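Local coordinates for guanosine-3',5'-bis(diphosphate) 3'-pyrophosphohydrolase MESH1 (Drosophila melanogaster, PDB 3NQW), which hydrolyses the alarmone ppGpp to GDP and diphosphate with the help of manganese and takes part in the fly's response to starvation, at residues 36-47 with 118-129. Sequence-based numbering, arbitrary orientation.
Sequences HVINVSTILSVE and LIKLADKLDNLR. With MN (manganese (II) ion), chain C.
Ile-43 of helix 34-45 and Ala-122 of helix 114-133 meet where the two helices cross; the axes of the short segments approach to 8.6 Å, with 119° between their N-to-C directions. The side chain of Ile-43 is a knob among Ala-122, Leu-125, Asp-126 and Arg-129. Its CB faces the methyl of Ala-122; the first torsion (chi1 -77°) carries CG2 to 3.6 Å from Ala-122 CB, where it also reaches Leu-125 CD2, and sets CG1 beside Arg-129 NH1, from where CD1, at the tip, extends to 3.5 Å from Asp-126 CB. Leu-44 CD2 packs on the same Ala-122 methyl, and Leu-165 of helix 163-176 touches both Ile-43 and Leu-44. One turn back, Val-40 sets CG2 3.6 Å from Asp-123 CA.

At one end of the crossing, Arg-129 NH2 gives a nearly straight hydrogen bond (168°, 2.7 Å), part of a salt bridge, to the syn lone pair of Glu-47 OE1, carboxylate and guanidinium lying almost in one plane. Lys-168 forms a second salt bridge to that oxygen, and a glutamine here would probably weaken the hold on both cations by removing the negative charge they share.

The other end is the metal site. Asp-123 OD1 binds the manganese at 2.3 Å and Asp-63 supplies another oxygen, while His-36, also of the site, has NE2 at a longer 2.7 Å from the ion. Asp-126 OD2 lies over one face of the His-36 ring, offset toward the rim, 3.0 Å above its plane. An apolar crossing thus holds the first histidine and last aspartate of the HD-domain signature on separate helices around one manganese, the cofactor for ppGpp hydrolysis.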
ATOM      1  N   HIS A  36      -0.668   4.836  -6.624  1.00 52.33           N
ATOM      2  CA  HIS A  36       0.356   5.162  -7.617  1.00 50.94           C
ATOM      3  C   HIS A  36       1.736   4.770  -7.086  1.00 49.29           C
ATOM      4  O   HIS A  36       2.430   3.954  -7.693  1.00 46.03           O
ATOM      5  CB  HIS A  36       0.319   6.663  -7.940  1.00 51.00           C
ATOM      6  CG  HIS A  36       1.408   7.137  -8.858  1.00 53.28           C
ATOM      7  ND1 HIS A  36       2.577   6.429  -9.079  1.00 53.18           N
ATOM      8  CD2 HIS A  36       1.554   8.299  -9.540  1.00 54.91           C
ATOM      9  CE1 HIS A  36       3.386   7.138  -9.842  1.00 53.61           C
ATOM     10  NE2 HIS A  36       2.789   8.281 -10.135  1.00 56.48           N
ATOM     11  N   VAL A  37       2.135   5.334  -5.947  1.00 47.87           N
ATOM     12  CA  VAL A  37       3.457   5.008  -5.433  1.00 48.61           C
ATOM     13  C   VAL A  37       3.641   3.499  -5.366  1.00 47.36           C
ATOM     14  O   VAL A  37       4.713   3.005  -5.708  1.00 47.88           O
ATOM     15  CB  VAL A  37       3.739   5.684  -4.069  1.00 48.78           C
ATOM     16  CG1 VAL A  37       3.710   7.196  -4.234  1.00 47.41           C
ATOM     17  CG2 VAL A  37       2.713   5.242  -3.035  1.00 51.35           C
ATOM     18  N   ILE A  38       2.587   2.777  -4.965  1.00 47.12           N
ATOM     19  CA  ILE A  38       2.604   1.309  -4.909  1.00 44.76           C
ATOM     20  C   ILE A  38       2.895   0.763  -6.304  1.00 44.34           C
ATOM     21  O   ILE A  38       3.811  -0.043  -6.478  1.00 44.93           O
ATOM     22  CB  ILE A  38       1.246   0.706  -4.441  1.00 44.14           C
ATOM     23  CG1 ILE A  38       0.965   1.068  -2.994  1.00 43.99           C
ATOM     24  CG2 ILE A  38       1.264  -0.820  -4.547  1.00 42.73           C
ATOM     25  CD1 ILE A  38      -0.326   0.431  -2.464  1.00 44.17           C
ATOM     26  N   ASN A  39       2.139   1.192  -7.307  1.00 44.88           N
ATOM     27  CA  ASN A  39       2.418   0.686  -8.643  1.00 49.57           C
ATOM     28  C   ASN A  39       3.902   0.837  -9.008  1.00 50.66           C
ATOM     29  O   ASN A  39       4.525  -0.119  -9.479  1.00 50.93           O
ATOM     30  CB  ASN A  39       1.536   1.377  -9.701  1.00 48.73           C
ATOM     31  CG  ASN A  39       0.069   0.952  -9.619  1.00 48.98           C
ATOM     32  OD1 ASN A  39      -0.762   1.373 -10.423  1.00 48.60           O
ATOM     33  ND2 ASN A  39      -0.250   0.115  -8.642  1.00 50.39           N
ATOM     34  N   VAL A  40       4.466   2.027  -8.786  1.00 52.64           N
ATOM     35  CA  VAL A  40       5.884   2.267  -9.101  1.00 55.10           C
ATOM     36  C   VAL A  40       6.804   1.249  -8.384  1.00 55.06           C
ATOM     37  O   VAL A  40       7.728   0.707  -8.994  1.00 54.98           O
ATOM     38  CB  VAL A  40       6.331   3.742  -8.759  1.00 55.35           C
ATOM     39  CG1 VAL A  40       7.849   3.916  -8.961  1.00 52.97           C
ATOM     40  CG2 VAL A  40       5.587   4.721  -9.664  1.00 54.25           C
ATOM     41  N   SER A  41       6.551   0.960  -7.110  1.00 54.61           N
ATOM     42  CA  SER A  41       7.393  -0.007  -6.435  1.00 54.04           C
ATOM     43  C   SER A  41       7.161  -1.380  -7.065  1.00 54.36           C
ATOM     44  O   SER A  41       8.108  -2.060  -7.460  1.00 54.83           O
ATOM     45  CB  SER A  41       7.097  -0.051  -4.943  1.00 54.56           C
ATOM     46  OG  SER A  41       8.135  -0.743  -4.253  1.00 54.13           O
ATOM     47  N   THR A  42       5.902  -1.781  -7.189  1.00 53.99           N
ATOM     48  CA  THR A  42       5.591  -3.074  -7.792  1.00 55.12           C
ATOM     49  C   THR A  42       6.097  -3.222  -9.243  1.00 54.90           C
ATOM     50  O   THR A  42       6.514  -4.315  -9.642  1.00 56.74           O
ATOM     51  CB  THR A  42       4.080  -3.350  -7.761  1.00 55.07           C
ATOM     52  OG1 THR A  42       3.547  -2.925  -6.502  1.00 54.51           O
ATOM     53  CG2 THR A  42       3.819  -4.845  -7.931  1.00 54.65           C
ATOM     54  N   ILE A  43       6.044  -2.144 -10.030  1.00 53.35           N
ATOM     55  CA  ILE A  43       6.528  -2.175 -11.418  1.00 52.48           C
ATOM     56  C   ILE A  43       7.973  -2.671 -11.437  1.00 52.92           C
ATOM     57  O   ILE A  43       8.373  -3.393 -12.345  1.00 52.96           O
ATOM     58  CB  ILE A  43       6.544  -0.751 -12.121  1.00 50.18           C
ATOM     59  CG1 ILE A  43       5.148  -0.301 -12.558  1.00 47.65           C
ATOM     60  CG2 ILE A  43       7.428  -0.794 -13.359  1.00 46.40           C
ATOM     61  CD1 ILE A  43       5.135   1.108 -13.125  1.00 42.57           C
ATOM     62  N   LEU A  44       8.758  -2.267 -10.441  1.00 53.33           N
ATOM     63  CA  LEU A  44      10.161  -2.655 -10.385  1.00 53.18           C
ATOM     64  C   LEU A  44      10.314  -4.056  -9.897  1.00 52.98           C
ATOM     65  O   LEU A  44      11.189  -4.792 -10.348  1.00 53.76           O
ATOM     66  CB  LEU A  44      10.938  -1.733  -9.452  1.00 52.95           C
ATOM     67  CG  LEU A  44      10.877  -0.236  -9.785  1.00 54.03           C
ATOM     68  CD1 LEU A  44      11.682   0.528  -8.751  1.00 54.41           C
ATOM     69  CD2 LEU A  44      11.419   0.018 -11.186  1.00 52.55           C
ATOM     70  N   SER A  45       9.459  -4.432  -8.960  1.00 52.33           N
ATOM     71  CA  SER A  45       9.540  -5.764  -8.412  1.00 51.34           C
ATOM     72  C   SER A  45       9.119  -6.841  -9.404  1.00 53.37           C
ATOM     73  O   SER A  45       9.918  -7.718  -9.728  1.00 52.40           O
ATOM     74  CB  SER A  45       8.709  -5.866  -7.147  1.00 47.40           C
ATOM     75  OG  SER A  45       9.171  -6.961  -6.375  1.00 44.70           O
ATOM     76  N   VAL A  46       7.877  -6.770  -9.884  1.00 55.63           N
ATOM     77  CA  VAL A  46       7.362  -7.755 -10.832  1.00 57.29           C
ATOM     78  C   VAL A  46       8.115  -7.636 -12.147  1.00 59.65           C
ATOM     79  O   VAL A  46       8.900  -8.513 -12.524  1.00 61.42           O
ATOM     80  CB  VAL A  46       5.841  -7.556 -11.068  1.00 56.81           C
ATOM     81  CG1 VAL A  46       5.286  -8.632 -12.012  1.00 56.17           C
ATOM     82  CG2 VAL A  46       5.122  -7.593  -9.737  1.00 56.95           C
ATOM     83  N   GLU A  47       7.886  -6.536 -12.843  1.00 60.93           N
ATOM     84  CA  GLU A  47       8.560  -6.276 -14.099  1.00 61.64           C
ATOM     85  C   GLU A  47       9.873  -5.689 -13.631  1.00 62.78           C
ATOM     86  O   GLU A  47       9.937  -5.133 -12.534  1.00 65.72           O
ATOM     87  CB  GLU A  47       7.740  -5.262 -14.864  1.00 60.94           C
ATOM     88  CG  GLU A  47       6.284  -5.604 -14.762  1.00 61.06           C
ATOM     89  CD  GLU A  47       5.396  -4.448 -15.066  1.00 64.23           C
ATOM     90  OE1 GLU A  47       5.288  -4.109 -16.265  1.00 64.97           O
ATOM     91  OE2 GLU A  47       4.814  -3.877 -14.102  1.00 65.37           O
ATOM     92  N   LEU A 118      15.994   3.851 -12.423  1.00 54.68           N
ATOM     93  CA  LEU A 118      14.981   2.789 -12.357  1.00 51.23           C
ATOM     94  C   LEU A 118      13.656   3.320 -11.875  1.00 50.38           C
ATOM     95  O   LEU A 118      12.625   3.027 -12.472  1.00 51.76           O
ATOM     96  CB  LEU A 118      15.421   1.674 -11.419  1.00 47.89           C
ATOM     97  CG  LEU A 118      16.532   0.758 -11.913  1.00 45.37           C
ATOM     98  CD1 LEU A 118      16.711  -0.340 -10.898  1.00 44.98           C
ATOM     99  CD2 LEU A 118      16.180   0.182 -13.265  1.00 41.39           C
ATOM    100  N   ILE A 119      13.690   4.080 -10.780  1.00 50.23           N
ATOM    101  CA  ILE A 119      12.477   4.678 -10.227  1.00 50.91           C
ATOM    102  C   ILE A 119      11.890   5.657 -11.242  1.00 51.99           C
ATOM    103  O   ILE A 119      10.707   5.602 -11.558  1.00 53.11           O
ATOM    104  CB  ILE A 119      12.733   5.474  -8.902  1.00 49.44           C
ATOM    105  CG1 ILE A 119      13.141   4.537  -7.760  1.00 49.98           C
ATOM    106  CG2 ILE A 119      11.466   6.239  -8.515  1.00 44.94           C
ATOM    107  CD1 ILE A 119      14.617   4.608  -7.364  1.00 50.85           C
ATOM    108  N   LYS A 120      12.720   6.548 -11.761  1.00 51.57           N
ATOM    109  CA  LYS A 120      12.239   7.524 -12.709  1.00 51.23           C
ATOM    110  C   LYS A 120      11.534   6.905 -13.894  1.00 50.12           C
ATOM    111  O   LYS A 120      10.522   7.430 -14.349  1.00 51.09           O
ATOM    112  CB  LYS A 120      13.392   8.393 -13.172  1.00 52.02           C
ATOM    113  CG  LYS A 120      13.959   9.268 -12.084  1.00 51.70           C
ATOM    114  CD  LYS A 120      14.927  10.233 -12.713  1.00 51.13           C
ATOM    115  CE  LYS A 120      15.434  11.259 -11.752  1.00 48.35           C
ATOM    116  NZ  LYS A 120      16.002  12.306 -12.605  1.00 50.42           N
ATOM    117  N   LEU A 121      12.078   5.799 -14.393  1.00 50.19           N
ATOM    118  CA  LEU A 121      11.490   5.070 -15.528  1.00 51.45           C
ATOM    119  C   LEU A 121      10.124   4.484 -15.143  1.00 51.47           C
ATOM    120  O   LEU A 121       9.122   4.757 -15.799  1.00 51.35           O
ATOM    121  CB  LEU A 121      12.423   3.933 -15.982  1.00 50.85           C
ATOM    122  CG  LEU A 121      13.719   4.304 -16.713  1.00 51.47           C
ATOM    123  CD1 LEU A 121      14.530   3.050 -17.002  1.00 51.09           C
ATOM    124  CD2 LEU A 121      13.384   5.024 -18.001  1.00 49.32           C
ATOM    125  N   ALA A 122      10.097   3.682 -14.081  1.00 50.96           N
ATOM    126  CA  ALA A 122       8.864   3.078 -13.605  1.00 51.99           C
ATOM    127  C   ALA A 122       7.807   4.145 -13.309  1.00 52.55           C
ATOM    128  O   ALA A 122       6.641   3.980 -13.671  1.00 55.40           O
ATOM    129  CB  ALA A 122       9.135   2.244 -12.370  1.00 51.79           C
ATOM    130  N   ASP A 123       8.220   5.234 -12.662  1.00 52.93           N
ATOM    131  CA  ASP A 123       7.347   6.370 -12.314  1.00 52.52           C
ATOM    132  C   ASP A 123       6.641   6.830 -13.578  1.00 52.66           C
ATOM    133  O   ASP A 123       5.434   7.081 -13.592  1.00 49.72           O
ATOM    134  CB  ASP A 123       8.215   7.506 -11.762  1.00 52.35           C
ATOM    135  CG  ASP A 123       7.414   8.635 -11.117  1.00 51.27           C
ATOM    136  OD1 ASP A 123       6.172   8.581 -11.024  1.00 51.24           O
ATOM    137  OD2 ASP A 123       8.061   9.602 -10.685  1.00 52.03           O
ATOM    138  N   LYS A 124       7.423   6.933 -14.646  1.00 54.98           N
ATOM    139  CA  LYS A 124       6.881   7.335 -15.930  1.00 57.56           C
ATOM    140  C   LYS A 124       5.958   6.242 -16.462  1.00 58.29           C
ATOM    141  O   LYS A 124       4.795   6.508 -16.759  1.00 59.98           O
ATOM    142  CB  LYS A 124       7.999   7.608 -16.938  1.00 58.56           C
ATOM    143  CG  LYS A 124       8.845   8.841 -16.615  1.00 62.04           C
ATOM    144  CD  LYS A 124       8.024  10.134 -16.591  1.00 63.08           C
ATOM    145  CE  LYS A 124       8.910  11.301 -16.191  1.00 63.72           C
ATOM    146  NZ  LYS A 124       9.597  10.988 -14.890  1.00 65.27           N
ATOM    147  N   LEU A 125       6.458   5.014 -16.563  1.00 57.93           N
ATOM    148  CA  LEU A 125       5.633   3.923 -17.071  1.00 57.33           C
ATOM    149  C   LEU A 125       4.245   3.927 -16.445  1.00 57.43           C
ATOM    150  O   LEU A 125       3.244   3.973 -17.160  1.00 57.38           O
ATOM    151  CB  LEU A 125       6.302   2.572 -16.820  1.00 55.81           C
ATOM    152  CG  LEU A 125       5.593   1.335 -17.392  1.00 54.90           C
ATOM    153  CD1 LEU A 125       5.242   1.521 -18.856  1.00 54.43           C
ATOM    154  CD2 LEU A 125       6.516   0.131 -17.213  1.00 56.44           C
ATOM    155  N   ASP A 126       4.184   3.893 -15.116  1.00 57.15           N
ATOM    156  CA  ASP A 126       2.901   3.890 -14.429  1.00 57.92           C
ATOM    157  C   ASP A 126       2.011   5.054 -14.868  1.00 58.35           C
ATOM    158  O   ASP A 126       0.896   4.849 -15.346  1.00 58.72           O
ATOM    159  CB  ASP A 126       3.086   3.937 -12.908  1.00 57.73           C
ATOM    160  CG  ASP A 126       1.758   3.971 -12.167  1.00 59.47           C
ATOM    161  OD1 ASP A 126       0.979   2.996 -12.273  1.00 57.95           O
ATOM    162  OD2 ASP A 126       1.486   4.980 -11.481  1.00 60.68           O
ATOM    163  N   ASN A 127       2.498   6.277 -14.710  1.00 59.60           N
ATOM    164  CA  ASN A 127       1.710   7.436 -15.096  1.00 59.67           C
ATOM    165  C   ASN A 127       1.197   7.313 -16.518  1.00 58.45           C
ATOM    166  O   ASN A 127       0.008   7.483 -16.764  1.00 57.35           O
ATOM    167  CB  ASN A 127       2.536   8.711 -14.949  1.00 62.33           C
ATOM    168  CG  ASN A 127       2.783   9.079 -13.507  1.00 65.64           C
ATOM    169  OD1 ASN A 127       3.840   9.617 -13.164  1.00 68.33           O
ATOM    170  ND2 ASN A 127       1.804   8.804 -12.647  1.00 67.72           N
ATOM    171  N   LEU A 128       2.091   7.011 -17.452  1.00 58.08           N
ATOM    172  CA  LEU A 128       1.691   6.878 -18.843  1.00 58.41           C
ATOM    173  C   LEU A 128       0.550   5.893 -18.994  1.00 57.92           C
ATOM    174  O   LEU A 128      -0.469   6.199 -19.609  1.00 57.01           O
ATOM    175  CB  LEU A 128       2.866   6.427 -19.699  1.00 60.11           C
ATOM    176  CG  LEU A 128       3.891   7.524 -19.987  1.00 60.04           C
ATOM    177  CD1 LEU A 128       4.867   7.030 -21.034  1.00 60.75           C
ATOM    178  CD2 LEU A 128       3.186   8.775 -20.487  1.00 61.17           C
ATOM    179  N   ARG A 129       0.735   4.708 -18.434  1.00 58.08           N
ATOM    180  CA  ARG A 129      -0.289   3.690 -18.484  1.00 58.54           C
ATOM    181  C   ARG A 129      -1.636   4.275 -18.109  1.00 60.46           C
ATOM    182  O   ARG A 129      -2.661   3.897 -18.668  1.00 62.77           O
ATOM    183  CB  ARG A 129       0.072   2.560 -17.539  1.00 54.85           C
ATOM    184  CG  ARG A 129       1.164   1.682 -18.090  1.00 51.43           C
ATOM    185  CD  ARG A 129       1.635   0.735 -17.038  1.00 49.28           C
ATOM    186  NE  ARG A 129       2.325  -0.409 -17.599  1.00 50.00           N
ATOM    187  CZ  ARG A 129       3.047  -1.251 -16.875  1.00 51.41           C
ATOM    188  NH1 ARG A 129       3.166  -1.055 -15.565  1.00 51.08           N
ATOM    189  NH2 ARG A 129       3.630  -2.289 -17.454  1.00 50.78           N
TER
HETATM  190 MN    MN C 300       5.008   9.567  -9.260  1.00 51.61          MN